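Local coordinates for acyl-coenzyme A oxidase 1 (Yarrowia lipolytica, PDB 5Y9D), which catalyses the oxidation of saturated acyl-CoA by oxygen to (2E)-enoyl-CoA and hydrogen peroxide, using FAD, in peroxisomal fatty acid beta-oxidation, at residues 476-481 and 493-498; 564-569 and 608-613; 599-604 and 626-631. All blocks are in the same frame, centred on the assembly; numbering follows the deposited sequence.

Following the chain from the N terminus, contact 1 comes first. It closes a short loop, with 11 residues between its segments, and ties the loop after helix 467-486 back to that helix. Contact 2 then opens on helix 558-581 and reaches over 38 residues to the short helix 608-613. Contact 3 starts inside that span, at helix 589-606, and ends beyond it, at helix 619-637, so the two cross rather than nest. Contacts 1 and 3 stay apart, about 13 Å between nearest atoms. Where contacts 1 and 2 touch, through Tyr497 and Leu478 against His568, helix 467-486 and its loop meet the C-terminal helices. Contacts 2 and 3 tie those helices to one another.

Contact 1 of 3, residues 476-481 and 493-498; sequences RGLVQS and ASIQYV
Ile495 reaches out of the 493-498 loop to the side of helix 467-486 that carries Leu478 and Ser481. Its CB points at that helix and carries two branches. Ile495 CG2 comes to 4.3 Å from Leu478 CD2 and also rests on its own turn, 3.6 Å from Val498 CG2. The other branch makes the main contact. CG1 lies beside the backbone N (chi1 -27°), and the branch then runs extended (chi2 -167°), which carries CD1 to the helix. There Ile495 CD1 sits 3.5 Å from Ser481 OG and 3.9 Å from Ser481 CB. Ile495 CD1 also lies 4.3 Å from Leu478 CD2, in a direction roughly at right angles to Ser481 OG. The contact is small, and apolar apart from the hydroxyl.

This is the second half of helix 467-486, packed by the chain that has just left it. Segment 476-481 belongs largely to the C-alpha1 region of the acyl-CoA oxidase fold, and the loop leads on to the C-terminal helices. Tyr497 and Val498 lie in a 3-10 turn, and Val498 N bonds back to Ile495 O.

The Ser481 hydroxyl is committed to its own helix. Ser481 OG donates to Gly477 O one turn back, at 2.8 Å and a C=O...O angle of 159°. Its proton is spent there, while its oxygen still packs against the methyl. The backbone N of Ser481 reaches the same carbonyl by a weak bond. With an alanine at this position, Gly477 O would probably keep just the weak bond from the backbone N, and Ile495 CD1 would lose its closest neighbour on the helix. Tyr497 ties the loop to other helices, its OH bonded to His568 of helix 558-581 and Ser530 of helix 519-544.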
loop_
_atom_site.group_PDB
_atom_site.type_symbol
_atom_site.label_atom_id
_atom_site.label_comp_id
_atom_site.label_asym_id
_atom_site.label_seq_id
_atom_site.Cartn_x
_atom_site.Cartn_y
_atom_site.Cartn_z
ATOM N N ARG A 476 21.761 13.026 8.692
ATOM C CA ARG A 476 22.910 13.926 8.598
ATOM C C ARG A 476 22.803 15.113 9.563
ATOM O O ARG A 476 23.762 15.424 10.273
ATOM C CB ARG A 476 23.094 14.456 7.172
ATOM C CG ARG A 476 24.146 15.551 7.084
ATOM C CD ARG A 476 24.522 15.854 5.655
ATOM N NE ARG A 476 23.327 16.278 4.950
ATOM C CZ ARG A 476 22.998 15.912 3.717
ATOM N NH1 ARG A 476 23.793 15.106 3.012
ATOM N NH2 ARG A 476 21.854 16.359 3.195
ATOM N N GLY A 477 21.645 15.769 9.576
ATOM C CA GLY A 477 21.414 16.894 10.483
ATOM C C GLY A 477 21.563 16.523 11.960
ATOM O O GLY A 477 21.857 17.370 12.802
ATOM N N LEU A 478 21.328 15.259 12.273
ATOM C CA LEU A 478 21.325 14.808 13.630
ATOM C C LEU A 478 22.746 14.522 14.043
ATOM O O LEU A 478 23.114 14.756 15.194
ATOM C CB LEU A 478 20.493 13.527 13.775
ATOM C CG LEU A 478 18.982 13.607 13.684
ATOM C CD1 LEU A 478 18.398 12.213 13.599
ATOM C CD2 LEU A 478 18.429 14.316 14.887
ATOM N N VAL A 479 23.540 13.992 13.115
ATOM C CA VAL A 479 24.949 13.850 13.356
ATOM C C VAL A 479 25.570 15.234 13.559
ATOM O O VAL A 479 26.277 15.448 14.533
ATOM C CB VAL A 479 25.627 13.085 12.237
ATOM C CG1 VAL A 479 27.127 13.109 12.410
ATOM C CG2 VAL A 479 25.146 11.640 12.218
ATOM N N GLN A 480 25.261 16.188 12.685
ATOM C CA GLN A 480 25.809 17.546 12.810
ATOM C C GLN A 480 25.378 18.267 14.072
ATOM O O GLN A 480 26.082 19.140 14.569
ATOM C CB GLN A 480 25.448 18.388 11.573
ATOM C CG GLN A 480 26.221 17.931 10.342
ATOM C CD GLN A 480 25.604 18.366 9.044
ATOM O OE1 GLN A 480 24.386 18.560 8.931
ATOM N NE2 GLN A 480 26.439 18.491 8.034
ATOM N N SER A 481 24.213 17.911 14.592
ATOM C CA SER A 481 23.760 18.485 15.841
ATOM C C SER A 481 24.538 17.928 17.027
ATOM O O SER A 481 24.867 18.660 17.934
ATOM C CB SER A 481 22.283 18.229 16.003
ATOM O OG SER A 481 21.615 19.017 15.062
ATOM N N ALA A 493 15.865 22.885 21.298
ATOM C CA ALA A 493 15.278 22.135 22.442
ATOM C C ALA A 493 14.976 20.664 22.099
ATOM O O ALA A 493 15.101 19.769 22.952
ATOM C CB ALA A 493 14.014 22.820 22.917
ATOM N N SER A 494 14.593 20.459 20.832
ATOM C CA SER A 494 14.217 19.174 20.256
ATOM C C SER A 494 15.332 18.148 20.353
ATOM O O SER A 494 15.076 16.956 20.476
ATOM C CB SER A 494 13.843 19.365 18.758
ATOM O OG SER A 494 13.763 20.756 18.372
ATOM N N ILE A 495 16.565 18.607 20.203
ATOM C CA ILE A 495 17.711 17.711 20.165
ATOM C C ILE A 495 18.628 17.762 21.377
ATOM O O ILE A 495 19.624 17.079 21.412
ATOM C CB ILE A 495 18.564 17.906 18.900
ATOM C CG1 ILE A 495 17.726 18.441 17.743
ATOM C CG2 ILE A 495 19.190 16.589 18.496
ATOM C CD1 ILE A 495 18.410 18.366 16.401
ATOM N N GLN A 496 18.271 18.535 22.385
ATOM C CA GLN A 496 19.135 18.732 23.544
ATOM C C GLN A 496 19.438 17.442 24.301
ATOM O O GLN A 496 20.532 17.254 24.801
ATOM C CB GLN A 496 18.533 19.766 24.485
ATOM C CG GLN A 496 18.524 21.170 23.921
ATOM C CD GLN A 496 18.498 22.215 25.007
ATOM O OE1 GLN A 496 17.437 22.621 25.466
ATOM N NE2 GLN A 496 19.671 22.654 25.426
ATOM N N TYR A 497 18.464 16.552 24.360
ATOM C CA TYR A 497 18.546 15.341 25.157
ATOM C C TYR A 497 19.694 14.466 24.702
ATOM O O TYR A 497 20.160 13.617 25.440
ATOM C CB TYR A 497 17.250 14.555 25.048
ATOM C CG TYR A 497 17.062 13.902 23.707
ATOM C CD1 TYR A 497 16.542 14.608 22.646
ATOM C CD2 TYR A 497 17.413 12.583 23.502
ATOM C CE1 TYR A 497 16.372 14.021 21.419
ATOM C CE2 TYR A 497 17.242 11.989 22.276
ATOM C CZ TYR A 497 16.717 12.714 21.243
ATOM O OH TYR A 497 16.549 12.130 20.025
ATOM N N VAL A 498 20.133 14.662 23.472
ATOM C CA VAL A 498 21.203 13.859 22.908
ATOM C C VAL A 498 22.460 14.025 23.754
ATOM O O VAL A 498 23.270 13.118 23.847
ATOM C CB VAL A 498 21.470 14.203 21.431
ATOM C CG1 VAL A 498 22.656 13.415 20.914
ATOM C CG2 VAL A 498 20.254 13.879 20.592
#

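Contact 2 of 3, residues 564-569 and 608-613; sequences CARIHT and TGIFLR
Ile567 and Ile610 meet tip to tip, each by its CD1 methyl, at 3.7 Å. Ile610 CD1 has a second neighbour, Arg566 NH1, at 3.8 Å. The guanidinium lies obliquely to that methyl, and the two side chains slant past each other. One methyl of Ile610 therefore carries all the close contact with segment 564-569. The backbones stay well apart, with 9.3 Å between the CA atoms of Ile567 and Ile610.

The next shell holds the arginine in place. The Arg566 chain leaves with CG anti to its backbone N, then bends at chi2 (-134°) and chi3 (-95°). The bends bring its charged end round to Asp607, the residue just before segment 608-613, where Arg566 NH1 forms a salt bridge with Asp607 OD2. The same NH1 that touches Ile610 is thus held by charge, and Ile567 packs on Asp607 as well. Between the two segments themselves the contact is van der Waals packing. Within helix 558-581, Ala565 O accepts from both Thr569 N, at 3.0 Å, and Thr569 OG1, at 2.8 Å. The two donors come from opposite faces of the carbonyl plane.

Further out, Phe611 on the short helix packs on Ala529 of helix 519-544 and meets Phe526 edge-to-face. Also on the short helix, Arg613 forms a salt bridge with Asp623 of the second subunit, while Thr608 and Leu612 pack on Gly609 of that subunit. The contact thus lies close to the dimer interface, away from the FAD pocket and the active site. Helix 558-581 has other neighbours besides: helix 467-486 through Met474, helix 400-437 through Phe423, and helix 519-544 through Asn533 and Thr537.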
loop_
_atom_site.group_PDB
_atom_site.type_symbol
_atom_site.label_atom_id
_atom_site.label_comp_id
_atom_site.label_asym_id
_atom_site.label_seq_id
_atom_site.Cartn_x
_atom_site.Cartn_y
_atom_site.Cartn_z
ATOM N N CYS A 564 18.547 6.552 12.732
ATOM C CA CYS A 564 18.514 7.635 13.686
ATOM C C CYS A 564 17.306 8.528 13.483
ATOM O O CYS A 564 16.655 8.948 14.438
ATOM C CB CYS A 564 19.818 8.433 13.605
ATOM S SG CYS A 564 21.265 7.409 13.985
ATOM N N ALA A 565 16.997 8.794 12.221
ATOM C CA ALA A 565 15.851 9.596 11.873
ATOM C C ALA A 565 14.656 8.920 12.451
ATOM O O ALA A 565 13.813 9.548 13.074
ATOM C CB ALA A 565 15.711 9.701 10.365
ATOM N N ARG A 566 14.612 7.613 12.262
ATOM C CA ARG A 566 13.452 6.844 12.637
ATOM C C ARG A 566 13.203 6.866 14.110
ATOM O O ARG A 566 12.098 7.171 14.481
ATOM C CB ARG A 566 13.543 5.380 12.188
ATOM C CG ARG A 566 12.161 4.742 12.053
ATOM C CD ARG A 566 12.105 3.388 12.675
ATOM N NE ARG A 566 12.352 2.346 11.702
ATOM C CZ ARG A 566 12.747 1.111 12.025
ATOM N NH1 ARG A 566 12.967 0.794 13.307
ATOM N NH2 ARG A 566 12.928 0.195 11.061
ATOM N N ILE A 567 14.201 6.492 14.934
ATOM C CA ILE A 567 14.013 6.499 16.395
ATOM C C ILE A 567 13.760 7.904 16.947
ATOM O O ILE A 567 12.934 8.076 17.811
ATOM C CB ILE A 567 15.189 5.931 17.218
ATOM C CG1 ILE A 567 15.889 4.773 16.528
ATOM C CG2 ILE A 567 14.691 5.448 18.579
ATOM C CD1 ILE A 567 14.962 3.624 16.202
ATOM N N HIS A 568 14.473 8.902 16.457
ATOM C CA HIS A 568 14.400 10.249 17.048
ATOM C C HIS A 568 13.054 10.898 16.740
ATOM O O HIS A 568 12.460 11.568 17.576
ATOM C CB HIS A 568 15.533 11.123 16.499
ATOM C CG HIS A 568 15.266 12.591 16.610
ATOM N ND1 HIS A 568 15.400 13.284 17.790
ATOM C CD2 HIS A 568 14.827 13.485 15.701
ATOM C CE1 HIS A 568 15.080 14.549 17.598
ATOM N NE2 HIS A 568 14.719 14.695 16.344
ATOM N N THR A 569 12.596 10.709 15.511
ATOM C CA THR A 569 11.257 11.084 15.124
ATOM C C THR A 569 10.238 10.399 16.013
ATOM O O THR A 569 9.349 11.086 16.564
ATOM C CB THR A 569 10.937 10.740 13.653
ATOM O OG1 THR A 569 11.825 11.448 12.782
ATOM C CG2 THR A 569 9.539 11.169 13.326
ATOM N N THR A 608 11.607 -3.936 19.150
ATOM C CA THR A 608 12.061 -4.723 20.307
ATOM C C THR A 608 13.577 -4.991 20.222
ATOM O O THR A 608 14.300 -4.864 21.216
ATOM C CB THR A 608 11.207 -6.012 20.445
ATOM O OG1 THR A 608 10.043 -5.713 21.230
ATOM C CG2 THR A 608 11.939 -7.134 21.108
ATOM N N GLY A 609 14.046 -5.326 19.019
ATOM C CA GLY A 609 15.466 -5.498 18.760
ATOM C C GLY A 609 16.258 -4.343 19.322
ATOM O O GLY A 609 17.233 -4.550 20.047
ATOM N N ILE A 610 15.810 -3.125 19.027
ATOM C CA ILE A 610 16.585 -1.922 19.341
ATOM C C ILE A 610 16.760 -1.710 20.842
ATOM O O ILE A 610 17.791 -1.216 21.264
ATOM C CB ILE A 610 15.968 -0.659 18.690
ATOM C CG1 ILE A 610 16.201 -0.688 17.177
ATOM C CG2 ILE A 610 16.574 0.620 19.264
ATOM C CD1 ILE A 610 15.081 -0.091 16.341
ATOM N N PHE A 611 15.760 -2.071 21.639
ATOM C CA PHE A 611 15.811 -1.835 23.091
ATOM C C PHE A 611 16.562 -2.945 23.848
ATOM O O PHE A 611 17.040 -2.710 24.953
ATOM C CB PHE A 611 14.394 -1.646 23.662
ATOM C CG PHE A 611 13.733 -0.378 23.215
ATOM C CD1 PHE A 611 13.893 0.805 23.939
ATOM C CD2 PHE A 611 12.962 -0.351 22.063
ATOM C CE1 PHE A 611 13.304 1.996 23.517
ATOM C CE2 PHE A 611 12.362 0.835 21.639
ATOM C CZ PHE A 611 12.542 2.012 22.364
ATOM N N LEU A 612 16.648 -4.143 23.260
ATOM C CA LEU A 612 17.455 -5.242 23.819
ATOM C C LEU A 612 18.892 -5.159 23.337
ATOM O O LEU A 612 19.816 -5.612 24.022
ATOM C CB LEU A 612 16.892 -6.607 23.409
ATOM C CG LEU A 612 15.864 -7.298 24.315
ATOM C CD1 LEU A 612 14.860 -6.326 24.895
ATOM C CD2 LEU A 612 15.147 -8.406 23.551
ATOM N N ARG A 613 19.077 -4.616 22.132
ATOM C CA ARG A 613 20.418 -4.395 21.586
ATOM C C ARG A 613 21.115 -3.528 22.605
ATOM O O ARG A 613 22.242 -3.804 23.003
ATOM C CB ARG A 613 20.365 -3.674 20.214
ATOM C CG ARG A 613 21.144 -4.346 19.073
ATOM C CD ARG A 613 22.636 -4.028 19.093
ATOM N NE ARG A 613 22.919 -2.696 18.564
ATOM C CZ ARG A 613 24.128 -2.134 18.516
ATOM N NH1 ARG A 613 24.272 -0.916 18.008
ATOM N NH2 ARG A 613 25.200 -2.774 18.970
#

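Contact 3 of 3, residues 599-604 and 626-631; sequences FALWSI and NSLVDE
Leu601 and Trp602 of helix 589-606 meet Leu628 and Val629 of helix 619-637. The helices run roughly antiparallel, at 144°, and their axes come within 9.5 Å.

The first segment starts with Phe599, whose ring meets that of Tyr367 on helix 355-391. Leu601 then carries most of the contact. Leu601 CB lies 4.1 Å from Val629 CG2. With CG anti to the carbonyl carbon (chi1 -73°), the chain extends across Leu628, and Leu601 CD1 rests 3.9 Å from Leu628 CB and 4.0 Å from Leu628 CD1. The two leucine side chains thus slant across one another, and a single methyl of Leu601 touches both the root and one branch of Leu628.

Trp602 contributes its backbone. Trp602 N lies 3.9 Å from Val629 CG2, and the CA atoms of these two residues are 6.4 Å apart. CG1 of Val629 takes the position anti to its backbone N (chi1 159°), and CG2, beside that N, is the methyl turned to the partner helix. This one methyl meets both the Leu601 side chain and the Trp602 backbone. The indole leads off the other way, toward Pro363 and Arg570. Ser603 closes a turn: Ser603 OG donates to Phe599 O at 2.7 Å, from above the carbonyl plane, and its N reaches the same oxygen from the opposite face.

Asn626 ND2 bonds to Glu605, one residue past the segment on helix 589-606, and so links the same two helices. Asp630 and Glu631 pair with Arg359 and Arg513. No hydrogen bond joins the two segments. What joins them is chiefly a buried set of leucine and valine carbons, so the pairing rests on exclusion of water and fit of shape.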
loop_
_atom_site.group_PDB
_atom_site.type_symbol
_atom_site.label_atom_id
_atom_site.label_comp_id
_atom_site.label_asym_id
_atom_site.label_seq_id
_atom_site.Cartn_x
_atom_site.Cartn_y
_atom_site.Cartn_z
ATOM N N PHE A 599 0.575 3.980 22.536
ATOM C CA PHE A 599 1.464 4.398 21.437
ATOM C C PHE A 599 2.926 4.104 21.796
ATOM O O PHE A 599 3.633 3.434 21.064
ATOM C CB PHE A 599 1.232 5.904 21.174
ATOM C CG PHE A 599 2.137 6.508 20.140
ATOM C CD1 PHE A 599 2.382 5.868 18.953
ATOM C CD2 PHE A 599 2.697 7.755 20.358
ATOM C CE1 PHE A 599 3.219 6.400 18.020
ATOM C CE2 PHE A 599 3.519 8.324 19.417
ATOM C CZ PHE A 599 3.782 7.637 18.245
ATOM N N ALA A 600 3.364 4.607 22.940
ATOM C CA ALA A 600 4.721 4.365 23.434
ATOM C C ALA A 600 5.074 2.886 23.525
ATOM O O ALA A 600 6.049 2.457 22.896
ATOM C CB ALA A 600 4.907 5.029 24.789
ATOM N N LEU A 601 4.295 2.106 24.283
ATOM C CA LEU A 601 4.604 0.674 24.473
ATOM C C LEU A 601 4.481 -0.127 23.202
ATOM O O LEU A 601 5.301 -1.008 22.917
ATOM C CB LEU A 601 3.706 0.035 25.535
ATOM C CG LEU A 601 4.041 0.446 26.967
ATOM C CD1 LEU A 601 2.934 0.051 27.923
ATOM C CD2 LEU A 601 5.359 -0.141 27.419
ATOM N N TRP A 602 3.441 0.147 22.437
ATOM C CA TRP A 602 3.329 -0.458 21.130
ATOM C C TRP A 602 4.572 -0.161 20.296
ATOM O O TRP A 602 5.005 -1.030 19.545
ATOM C CB TRP A 602 2.082 0.047 20.412
ATOM C CG TRP A 602 1.931 -0.434 18.998
ATOM C CD1 TRP A 602 1.567 -1.691 18.580
ATOM C CD2 TRP A 602 2.105 0.350 17.813
ATOM N NE1 TRP A 602 1.513 -1.731 17.213
ATOM C CE2 TRP A 602 1.838 -0.499 16.712
ATOM C CE3 TRP A 602 2.448 1.698 17.575
ATOM C CZ2 TRP A 602 1.906 -0.055 15.400
ATOM C CZ3 TRP A 602 2.517 2.148 16.262
ATOM C CH2 TRP A 602 2.241 1.286 15.194
ATOM N N SER A 603 5.140 1.048 20.408
ATOM C CA SER A 603 6.324 1.408 19.606
ATOM C C SER A 603 7.532 0.608 20.061
ATOM O O SER A 603 8.337 0.189 19.235
ATOM C CB SER A 603 6.652 2.889 19.688
ATOM O OG SER A 603 5.598 3.675 19.195
ATOM N N ILE A 604 7.652 0.366 21.366
ATOM C CA ILE A 604 8.661 -0.588 21.832
ATOM C C ILE A 604 8.461 -1.893 21.059
ATOM O O ILE A 604 9.408 -2.489 20.567
ATOM C CB ILE A 604 8.562 -0.934 23.331
ATOM C CG1 ILE A 604 8.589 0.297 24.234
ATOM C CG2 ILE A 604 9.676 -1.899 23.728
ATOM C CD1 ILE A 604 9.825 1.138 24.142
ATOM N N ASN A 626 3.948 -6.960 26.023
ATOM C CA ASN A 626 2.834 -7.546 25.300
ATOM C C ASN A 626 1.514 -7.542 26.072
ATOM O O ASN A 626 0.490 -7.191 25.507
ATOM C CB ASN A 626 3.164 -8.975 24.873
ATOM C CG ASN A 626 4.342 -9.045 23.917
ATOM O OD1 ASN A 626 5.262 -9.843 24.124
ATOM N ND2 ASN A 626 4.333 -8.200 22.871
ATOM N N SER A 627 1.553 -7.928 27.348
ATOM C CA SER A 627 0.374 -7.927 28.215
ATOM C C SER A 627 -0.183 -6.526 28.437
ATOM O O SER A 627 -1.410 -6.329 28.413
ATOM C CB SER A 627 0.706 -8.521 29.598
ATOM O OG SER A 627 0.649 -9.928 29.587
ATOM N N LEU A 628 0.715 -5.578 28.719
ATOM C CA LEU A 628 0.319 -4.185 28.909
ATOM C C LEU A 628 -0.386 -3.588 27.661
ATOM O O LEU A 628 -1.384 -2.904 27.783
ATOM C CB LEU A 628 1.533 -3.326 29.316
ATOM C CG LEU A 628 2.159 -3.586 30.696
ATOM C CD1 LEU A 628 3.192 -2.515 31.021
ATOM C CD2 LEU A 628 1.121 -3.645 31.813
ATOM N N VAL A 629 0.145 -3.862 26.477
ATOM C CA VAL A 629 -0.496 -3.458 25.230
ATOM C C VAL A 629 -1.930 -3.997 25.177
ATOM O O VAL A 629 -2.875 -3.231 24.953
ATOM C CB VAL A 629 0.338 -3.924 24.009
ATOM C CG1 VAL A 629 -0.496 -3.983 22.734
ATOM C CG2 VAL A 629 1.553 -3.022 23.841
ATOM N N ASP A 630 -2.073 -5.300 25.406
ATOM C CA ASP A 630 -3.379 -5.949 25.561
ATOM C C ASP A 630 -4.322 -5.236 26.548
ATOM O O ASP A 630 -5.518 -5.072 26.251
ATOM C CB ASP A 630 -3.189 -7.394 26.013
ATOM C CG ASP A 630 -2.495 -8.267 24.961
ATOM O OD1 ASP A 630 -1.692 -7.751 24.153
ATOM O OD2 ASP A 630 -2.756 -9.487 24.948
ATOM N N GLU A 631 -3.802 -4.820 27.708
ATOM C CA GLU A 631 -4.615 -4.094 28.700
ATOM C C GLU A 631 -5.045 -2.736 28.193
ATOM O O GLU A 631 -6.198 -2.340 28.329
ATOM C CB GLU A 631 -3.858 -3.838 30.011
ATOM C CG GLU A 631 -3.845 -4.960 31.026
ATOM C CD GLU A 631 -2.981 -4.634 32.260
ATOM O OE1 GLU A 631 -3.149 -3.539 32.864
ATOM O OE2 GLU A 631 -2.140 -5.486 32.632
#